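Local coordinates for protein chorismatase (PDB 4BPS) that hydrolyses chorismate to pyruvate and a dihydroxycyclohexadiene carboxylic acid, a step in the biosynthesis of the immunosuppressants FK506 and FK520, at residues A[40-45]-A[60-65]. Residues are numbered along the deposited sequence; the frame is centred on the assembly and turned at random.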
loop_
_atom_site.group_PDB
_atom_site.type_symbol
_atom_site.label_atom_id
_atom_site.label_comp_id
_atom_site.label_asym_id
_atom_site.label_seq_id
_atom_site.Cartn_x
_atom_site.Cartn_y
_atom_site.Cartn_z
ATOM N N GLY A 40 0.615 -12.911 -6.958
ATOM C CA GLY A 40 0.228 -13.110 -5.576
ATOM C C GLY A 40 -1.132 -12.511 -5.314
ATOM O O GLY A 40 -1.660 -11.785 -6.158
ATOM N N LEU A 41 -1.678 -12.819 -4.140
ATOM C CA LEU A 41 -3.071 -12.534 -3.837
ATOM C C LEU A 41 -3.229 -12.084 -2.394
ATOM O O LEU A 41 -2.689 -12.714 -1.482
ATOM C CB LEU A 41 -3.917 -13.816 -4.042
ATOM C CG LEU A 41 -3.883 -14.558 -5.379
ATOM C CD1 LEU A 41 -2.834 -15.639 -5.345
ATOM C CD2 LEU A 41 -5.235 -15.139 -5.634
ATOM N N ILE A 42 -4.001 -11.019 -2.195
ATOM C CA ILE A 42 -4.346 -10.535 -0.861
ATOM C C ILE A 42 -5.863 -10.554 -0.737
ATOM O O ILE A 42 -6.564 -9.876 -1.495
ATOM C CB ILE A 42 -3.827 -9.096 -0.619
ATOM C CG1 ILE A 42 -2.308 -9.025 -0.849
ATOM C CG2 ILE A 42 -4.243 -8.619 0.761
ATOM C CD1 ILE A 42 -1.477 -9.888 0.091
ATOM N N GLU A 43 -6.352 -11.357 0.204
ATOM C CA GLU A 43 -7.797 -11.483 0.432
ATOM C C GLU A 43 -8.256 -10.498 1.495
ATOM O O GLU A 43 -7.935 -10.631 2.674
ATOM C CB GLU A 43 -8.138 -12.913 0.855
ATOM C CG GLU A 43 -7.679 -13.917 -0.183
ATOM C CD GLU A 43 -7.967 -15.338 0.197
ATOM O OE1 GLU A 43 -7.907 -15.664 1.400
ATOM O OE2 GLU A 43 -8.237 -16.144 -0.713
ATOM N N HIS A 44 -8.990 -9.468 1.076
ATOM C CA HIS A 44 -9.572 -8.493 1.997
ATOM C C HIS A 44 -10.914 -8.996 2.462
ATOM O O HIS A 44 -11.743 -9.390 1.659
ATOM C CB HIS A 44 -9.773 -7.161 1.270
ATOM C CG HIS A 44 -8.482 -6.522 0.889
ATOM N ND1 HIS A 44 -7.713 -5.811 1.788
ATOM C CD2 HIS A 44 -7.801 -6.556 -0.281
ATOM C CE1 HIS A 44 -6.609 -5.424 1.169
ATOM N NE2 HIS A 44 -6.643 -5.853 -0.087
ATOM N N GLY A 45 -11.152 -9.006 3.760
ATOM C CA GLY A 45 -12.393 -9.561 4.258
ATOM C C GLY A 45 -12.473 -9.424 5.769
ATOM O O GLY A 45 -11.849 -8.528 6.356
ATOM N N THR A 60 -2.317 -14.283 1.403
ATOM C CA THR A 60 -2.769 -14.191 2.778
ATOM C C THR A 60 -4.091 -13.439 2.787
ATOM O O THR A 60 -4.445 -12.786 1.809
ATOM C CB THR A 60 -1.734 -13.495 3.685
ATOM O OG1 THR A 60 -1.984 -13.821 5.062
ATOM C CG2 THR A 60 -1.750 -11.977 3.549
ATOM N N ALA A 61 -4.812 -13.523 3.906
ATOM C CA ALA A 61 -6.028 -12.765 4.110
ATOM C C ALA A 61 -5.798 -11.741 5.200
ATOM O O ALA A 61 -5.189 -12.060 6.233
ATOM C CB ALA A 61 -7.175 -13.687 4.490
ATOM N N VAL A 62 -6.290 -10.523 4.974
ATOM C CA VAL A 62 -6.205 -9.471 5.984
ATOM C C VAL A 62 -7.600 -8.997 6.357
ATOM O O VAL A 62 -8.534 -9.023 5.536
ATOM C CB VAL A 62 -5.320 -8.272 5.495
ATOM C CG1 VAL A 62 -3.859 -8.700 5.410
ATOM C CG2 VAL A 62 -5.826 -7.709 4.143
ATOM N N HIS A 63 -7.734 -8.607 7.612
ATOM C CA HIS A 63 -9.047 -8.285 8.177
ATOM C C HIS A 63 -9.303 -6.782 8.029
ATOM O O HIS A 63 -9.262 -6.014 8.993
ATOM C CB HIS A 63 -9.120 -8.759 9.622
ATOM C CG HIS A 63 -10.499 -8.731 10.208
ATOM N ND1 HIS A 63 -10.814 -9.370 11.384
ATOM C CD2 HIS A 63 -11.639 -8.118 9.788
ATOM C CE1 HIS A 63 -12.091 -9.167 11.654
ATOM N NE2 HIS A 63 -12.614 -8.409 10.704
ATOM N N THR A 64 -9.570 -6.386 6.792
ATOM C CA THR A 64 -9.654 -4.976 6.437
ATOM C C THR A 64 -11.080 -4.465 6.244
ATOM O O THR A 64 -11.267 -3.288 5.899
ATOM C CB THR A 64 -8.841 -4.692 5.198
ATOM O OG1 THR A 64 -9.169 -5.690 4.221
ATOM C CG2 THR A 64 -7.340 -4.717 5.519
ATOM N N THR A 65 -12.088 -5.300 6.515
ATOM C CA THR A 65 -13.456 -4.797 6.542
ATOM C C THR A 65 -14.321 -5.626 7.479
ATOM O O THR A 65 -13.848 -6.596 8.060
ATOM C CB THR A 65 -14.033 -4.651 5.121
ATOM O OG1 THR A 65 -15.159 -3.748 5.192
ATOM C CG2 THR A 65 -14.395 -6.022 4.531
#
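Glu-43 lies in the middle of a parallel strand pairing, level with Ala-61. Its N donates almost straight (176°) to Thr-60 O, and Val-62 N reaches Glu-43 O at 2.8 Å. Further along, Gly-45 N donates to Val-62 O and Thr-65 N to Gly-45 O, the latter from above the carbonyl plane.

The packed face carries Ile-42, Thr-60, His-44 and Val-62. Ile-42, its chi1 of -56° setting CG2 opposite the amide nitrogen, lays that methyl against Val-62 CG2 (3.8 Å), while its CD1 runs beside the methyl of Thr-60. Val-62 CG2 also lies 3.6 Å from His-44 ND1. At the edge of the imidazole, near its plane, Thr-64 OG1 hydrogen-bonds ND1 (2.8 Å), and Glu-74 takes NE2, so both ring nitrogens are held and the ring's rotation is fixed. A leucine in place of His-44 would probably leave Thr-64 OG1 and Glu-74 without this shared partner. The other face is looser: the partly exposed Glu-43 lays CB and OE1 against Ala-61 CB, its OE1 salt-bridged to Arg-59.

The pairing joins two inner strands of a five-stranded mixed sheet, with the side chain of Thr-64 about 11 Å from that of the proton acceptor Glu-338. Strand 72-77 flanks 38-44 on the side away from 57-62, and Phe-72 stacks on His-44. Ile-42, Thr-60 and Val-62 rest on strands 98-105 and 189-196, while Leu-326 of strand 323-327 touches His-44, Thr-64 and Thr-65.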